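Ribonucleoside-diphosphate reductase, alpha chain (Actinobacillus ureae ATCC 25976, PDB 6DQX) probably reduces ribonucleoside diphosphates to deoxyribonucleotides as the catalytic alpha subunit of a class Id ribonucleotide reductase. Local coordinates at residues G257-V269 with E399-L411. Residues are numbered along the deposited sequence; the frame is centred on the assembly and turned at random.
With EDO (1,2-ethanediol), chain F.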
loop_
_atom_site.group_PDB
_atom_site.type_symbol
_atom_site.label_atom_id
_atom_site.label_comp_id
_atom_site.label_asym_id
_atom_site.label_seq_id
_atom_site.Cartn_x
_atom_site.Cartn_y
_atom_site.Cartn_z
ATOM N N GLY A 257 -3.833 33.426 6.633
ATOM C CA GLY A 257 -5.191 33.604 6.142
ATOM C C GLY A 257 -6.246 32.686 6.721
ATOM O O GLY A 257 -7.374 32.693 6.237
ATOM N N ARG A 258 -5.895 31.863 7.718
ATOM C CA ARG A 258 -6.882 30.982 8.330
ATOM C C ARG A 258 -7.944 31.770 9.093
ATOM O O ARG A 258 -7.651 32.853 9.616
ATOM C CB ARG A 258 -6.240 30.072 9.359
ATOM C CG ARG A 258 -5.334 29.035 8.768
ATOM C CD ARG A 258 -4.624 28.295 9.879
ATOM N NE ARG A 258 -3.659 29.149 10.558
ATOM C CZ ARG A 258 -2.976 28.822 11.653
ATOM N NH1 ARG A 258 -3.165 27.657 12.277
ATOM N NH2 ARG A 258 -2.107 29.682 12.145
ATOM N N PRO A 259 -9.154 31.202 9.200
ATOM C CA PRO A 259 -10.096 31.811 10.149
ATOM C C PRO A 259 -9.545 31.853 11.578
ATOM O O PRO A 259 -8.767 30.968 11.983
ATOM C CB PRO A 259 -11.307 30.887 10.096
ATOM C CG PRO A 259 -10.810 29.597 9.571
ATOM C CD PRO A 259 -9.668 29.933 8.643
ATOM N N ASP A 260 -9.987 32.839 12.356
ATOM C CA ASP A 260 -9.552 32.970 13.751
ATOM C C ASP A 260 -9.629 31.665 14.549
ATOM O O ASP A 260 -8.722 31.376 15.357
ATOM C CB ASP A 260 -10.349 34.048 14.481
ATOM C CG ASP A 260 -10.009 35.469 14.025
ATOM O OD1 ASP A 260 -9.102 35.691 13.197
ATOM O OD2 ASP A 260 -10.721 36.379 14.484
ATOM N N VAL A 261 -10.688 30.885 14.341
ATOM C CA VAL A 261 -10.862 29.632 15.102
ATOM C C VAL A 261 -9.660 28.705 14.962
ATOM O O VAL A 261 -9.256 28.076 15.947
ATOM C CB VAL A 261 -12.164 28.880 14.752
ATOM C CG1 VAL A 261 -12.177 28.443 13.293
ATOM C CG2 VAL A 261 -12.369 27.682 15.677
ATOM N N TYR A 262 -9.059 28.630 13.766
ATOM C CA TYR A 262 -7.916 27.748 13.588
ATOM C C TYR A 262 -6.649 28.333 14.191
ATOM O O TYR A 262 -5.827 27.602 14.718
ATOM C CB TYR A 262 -7.708 27.410 12.117
ATOM C CG TYR A 262 -8.784 26.509 11.497
ATOM C CD1 TYR A 262 -9.609 25.688 12.279
ATOM C CD2 TYR A 262 -8.922 26.440 10.118
ATOM C CE1 TYR A 262 -10.556 24.847 11.701
ATOM C CE2 TYR A 262 -9.871 25.601 9.521
ATOM C CZ TYR A 262 -10.675 24.796 10.321
ATOM O OH TYR A 262 -11.573 23.924 9.763
ATOM N N LYS A 263 -6.514 29.652 14.149
ATOM C CA LYS A 263 -5.423 30.332 14.821
ATOM C C LYS A 263 -5.514 30.162 16.330
ATOM O O LYS A 263 -4.501 29.912 17.003
ATOM C CB LYS A 263 -5.420 31.824 14.459
ATOM C CG LYS A 263 -5.039 32.082 13.016
ATOM C CD LYS A 263 -5.074 33.563 12.704
ATOM C CE LYS A 263 -4.620 33.779 11.279
ATOM N NZ LYS A 263 -4.695 35.218 10.960
ATOM N N ASP A 264 -6.726 30.296 16.854
ATOM C CA ASP A 264 -6.998 30.219 18.297
ATOM C C ASP A 264 -6.636 28.850 18.883
ATOM O O ASP A 264 -6.319 28.737 20.082
ATOM C CB ASP A 264 -8.489 30.438 18.577
ATOM C CG ASP A 264 -8.958 31.892 18.337
ATOM O OD1 ASP A 264 -8.143 32.829 18.235
ATOM O OD2 ASP A 264 -10.189 32.074 18.241
ATOM N N LYS A 265 -6.756 27.819 18.051
ATOM C CA LYS A 265 -6.608 26.427 18.467
ATOM C C LYS A 265 -5.380 25.731 17.853
ATOM O O LYS A 265 -5.250 24.497 17.947
ATOM C CB LYS A 265 -7.927 25.707 18.143
ATOM C CG LYS A 265 -9.075 26.189 19.043
ATOM C CD LYS A 265 -10.441 25.666 18.662
ATOM C CE LYS A 265 -11.497 26.141 19.668
ATOM N NZ LYS A 265 -12.783 25.402 19.568
ATOM N N ASN A 266 -4.472 26.517 17.272
ATOM C CA ASN A 266 -3.238 26.037 16.620
ATOM C C ASN A 266 -3.481 24.926 15.643
ATOM O O ASN A 266 -2.783 23.906 15.670
ATOM C CB ASN A 266 -2.212 25.525 17.644
ATOM C CG ASN A 266 -1.740 26.576 18.577
ATOM O OD1 ASN A 266 -1.788 27.771 18.273
ATOM N ND2 ASN A 266 -1.229 26.134 19.734
ATOM N N MET A 267 -4.474 25.099 14.776
ATOM C CA MET A 267 -4.786 24.078 13.798
ATOM C C MET A 267 -4.102 24.457 12.487
ATOM O O MET A 267 -4.631 25.211 11.657
ATOM C CB MET A 267 -6.287 23.899 13.675
ATOM C CG MET A 267 -6.906 23.562 15.026
ATOM S SD MET A 267 -8.631 23.126 14.960
ATOM C CE MET A 267 -8.542 21.352 14.763
ATOM N N THR A 268 -2.888 23.961 12.340
ATOM C CA THR A 268 -2.024 24.303 11.208
ATOM C C THR A 268 -2.517 23.710 9.894
ATOM O O THR A 268 -2.947 22.559 9.863
ATOM C CB THR A 268 -0.607 23.745 11.457
ATOM O OG1 THR A 268 -0.224 24.029 12.800
ATOM C CG2 THR A 268 0.419 24.337 10.482
ATOM N N VAL A 269 -2.407 24.484 8.807
ATOM C CA VAL A 269 -2.642 23.993 7.468
ATOM C C VAL A 269 -1.267 23.571 6.943
ATOM O O VAL A 269 -0.426 24.423 6.662
ATOM C CB VAL A 269 -3.318 25.050 6.545
ATOM C CG1 VAL A 269 -3.546 24.485 5.150
ATOM C CG2 VAL A 269 -4.662 25.489 7.140
ATOM N N GLU A 399 -18.417 21.041 17.219
ATOM C CA GLU A 399 -17.486 21.134 18.368
ATOM C C GLU A 399 -16.394 22.196 18.234
ATOM O O GLU A 399 -16.134 22.914 19.175
ATOM C CB GLU A 399 -16.866 19.751 18.638
ATOM C CG GLU A 399 -15.916 19.659 19.834
ATOM C CD GLU A 399 -15.191 18.320 19.908
ATOM O OE1 GLU A 399 -15.785 17.289 19.531
ATOM O OE2 GLU A 399 -14.011 18.302 20.340
ATOM N N ILE A 400 -15.742 22.289 17.063
ATOM C CA ILE A 400 -14.672 23.254 16.860
ATOM C C ILE A 400 -15.168 24.698 16.940
ATOM O O ILE A 400 -14.433 25.589 17.321
ATOM C CB ILE A 400 -13.956 22.965 15.482
ATOM C CG1 ILE A 400 -12.996 21.786 15.648
ATOM C CG2 ILE A 400 -13.265 24.165 14.888
ATOM C CD1 ILE A 400 -11.947 21.924 16.751
ATOM N N LEU A 401 -16.425 24.925 16.594
ATOM C CA LEU A 401 -17.009 26.248 16.582
ATOM C C LEU A 401 -17.917 26.598 17.781
ATOM O O LEU A 401 -18.655 27.578 17.708
ATOM C CB LEU A 401 -17.803 26.423 15.284
ATOM C CG LEU A 401 -16.936 26.506 14.020
ATOM C CD1 LEU A 401 -17.793 26.279 12.778
ATOM C CD2 LEU A 401 -16.212 27.826 13.974
ATOM N N LYS A 402 -17.887 25.811 18.858
ATOM C CA LYS A 402 -18.695 26.156 20.043
ATOM C C LYS A 402 -18.335 27.575 20.475
ATOM O O LYS A 402 -17.159 27.876 20.731
ATOM C CB LYS A 402 -18.461 25.160 21.176
ATOM C CG LYS A 402 -19.371 25.365 22.376
ATOM C CD LYS A 402 -19.252 24.189 23.336
ATOM C CE LYS A 402 -19.720 24.552 24.733
ATOM N NZ LYS A 402 -19.267 23.506 25.675
ATOM N N GLY A 403 -19.342 28.450 20.509
ATOM C CA GLY A 403 -19.178 29.855 20.900
ATOM C C GLY A 403 -18.755 30.805 19.799
ATOM O O GLY A 403 -18.640 32.006 20.040
ATOM N N TYR A 404 -18.495 30.275 18.598
ATOM C CA TYR A 404 -18.066 31.063 17.467
ATOM C C TYR A 404 -19.189 31.624 16.598
ATOM O O TYR A 404 -18.931 32.559 15.865
ATOM C CB TYR A 404 -17.056 30.305 16.583
ATOM C CG TYR A 404 -15.661 30.271 17.189
ATOM C CD1 TYR A 404 -15.316 29.321 18.141
ATOM C CD2 TYR A 404 -14.701 31.177 16.802
ATOM C CE1 TYR A 404 -14.042 29.292 18.696
ATOM C CE2 TYR A 404 -13.417 31.157 17.349
ATOM C CZ TYR A 404 -13.094 30.203 18.284
ATOM O OH TYR A 404 -11.838 30.149 18.847
ATOM N N GLY A 405 -20.391 31.068 16.678
ATOM C CA GLY A 405 -21.577 31.656 16.062
ATOM C C GLY A 405 -21.872 31.293 14.619
ATOM O O GLY A 405 -22.699 31.955 13.980
ATOM N N ARG A 406 -21.215 30.251 14.090
ATOM C CA ARG A 406 -21.580 29.710 12.791
ATOM C C ARG A 406 -21.439 28.198 12.785
ATOM O O ARG A 406 -20.891 27.615 13.725
ATOM C CB ARG A 406 -20.758 30.348 11.675
ATOM C CG ARG A 406 -19.265 30.071 11.735
ATOM C CD ARG A 406 -18.579 30.655 10.503
ATOM N NE ARG A 406 -17.168 30.273 10.508
ATOM C CZ ARG A 406 -16.216 30.765 11.306
ATOM N NH1 ARG A 406 -16.462 31.735 12.190
ATOM N NH2 ARG A 406 -14.968 30.295 11.211
ATOM N N ARG A 407 -21.969 27.612 11.717
ATOM C CA ARG A 407 -22.079 26.164 11.532
ATOM C C ARG A 407 -20.819 25.527 10.895
ATOM O O ARG A 407 -20.564 24.323 11.094
ATOM C CB ARG A 407 -23.287 25.928 10.618
ATOM C CG ARG A 407 -23.651 24.496 10.264
ATOM C CD ARG A 407 -24.394 23.822 11.372
ATOM N NE ARG A 407 -25.003 22.573 10.913
ATOM C CZ ARG A 407 -25.284 21.546 11.700
ATOM N NH1 ARG A 407 -25.028 21.601 13.002
ATOM N NH2 ARG A 407 -25.817 20.447 11.183
ATOM N N ASN A 408 -20.099 26.312 10.089
ATOM C CA ASN A 408 -19.046 25.838 9.176
ATOM C C ASN A 408 -17.768 26.622 9.367
ATOM O O ASN A 408 -17.788 27.846 9.390
ATOM C CB ASN A 408 -19.524 26.040 7.763
ATOM C CG ASN A 408 -20.916 25.497 7.560
ATOM O OD1 ASN A 408 -21.895 26.262 7.526
ATOM N ND2 ASN A 408 -21.035 24.165 7.503
ATOM N N THR A 409 -16.637 25.923 9.511
ATOM C CA THR A 409 -15.382 26.612 9.821
ATOM C C THR A 409 -14.939 27.497 8.668
ATOM O O THR A 409 -14.433 28.620 8.885
ATOM C CB THR A 409 -14.236 25.649 10.189
ATOM O OG1 THR A 409 -14.080 24.686 9.149
ATOM C CG2 THR A 409 -14.500 24.979 11.519
ATOM N N THR A 410 -15.168 26.989 7.454
ATOM C CA THR A 410 -14.925 27.697 6.219
ATOM C C THR A 410 -16.150 27.576 5.320
ATOM O O THR A 410 -16.900 26.602 5.401
ATOM C CB THR A 410 -13.693 27.118 5.459
ATOM O OG1 THR A 410 -13.974 25.769 5.042
ATOM C CG2 THR A 410 -12.462 27.186 6.363
ATOM N N LEU A 411 -16.332 28.568 4.461
ATOM C CA LEU A 411 -17.438 28.658 3.533
ATOM C C LEU A 411 -17.050 28.660 2.047
ATOM O O LEU A 411 -17.834 28.147 1.234
ATOM C CB LEU A 411 -18.252 29.929 3.813
ATOM C CG LEU A 411 -19.260 29.876 4.977
ATOM C CD1 LEU A 411 -20.240 28.709 4.788
ATOM C CD2 LEU A 411 -18.578 29.798 6.318
HETATM C C1 EDO F . -29.165 19.188 8.365
HETATM O O1 EDO F . -28.542 18.075 7.706
HETATM C C2 EDO F . -28.356 20.464 8.208
HETATM O O2 EDO F . -26.977 20.234 8.472
HETATM O O HOH W 1 -14.751 26.499 21.068
#
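I400 touches both the short helix 260-264 and the loop that follows it: CG2 lies 3.7 Å from V261 CG2, while CD1 runs tip to tip against the thioether of M267, 4.0 Å from SD. Its carbonyl O accepts a hydrogen bond from K265 NZ at 2.8 Å, the ammonium standing above the carbonyl plane (36° out of it). The extended K265 chain carries the nitrogen that far, and a water links it onward to K402 O. L401 sets CD2 near V261 CG1 and over the centre of the R406 guanidinium. Y404 turns one ring face to V261, whose CG2, anti to the backbone N, makes a CH-pi contact 3.9 Å from the ring centroid; Y404 OH donates to D264 OD2 (2.6 Å), which lies near the ring plane at its edge and accepts through its anti lone pair. D264 OD1 is hydrogen-bonded to a glycerol, probably from the crystallisation liquor. Both segments belong to the ribonucleotide reductase barrel domain, and the contact packs the loop between helices 367-395 and 418-423 on helix 260-264, away from the magnesium-binding H65. R406 reaches forward along its own loop, its NH2 bonding T409 O at 2.9 Å nearly in the guanidinium plane, and that nitrogen also lies near P259 CB and V261 CG1. T409 OG1 and Y262 OH lie at hydrogen-bonding distance, the exact place of the phenol oxygen being less certain, and P259 CG rests 3.8 Å from T409 O.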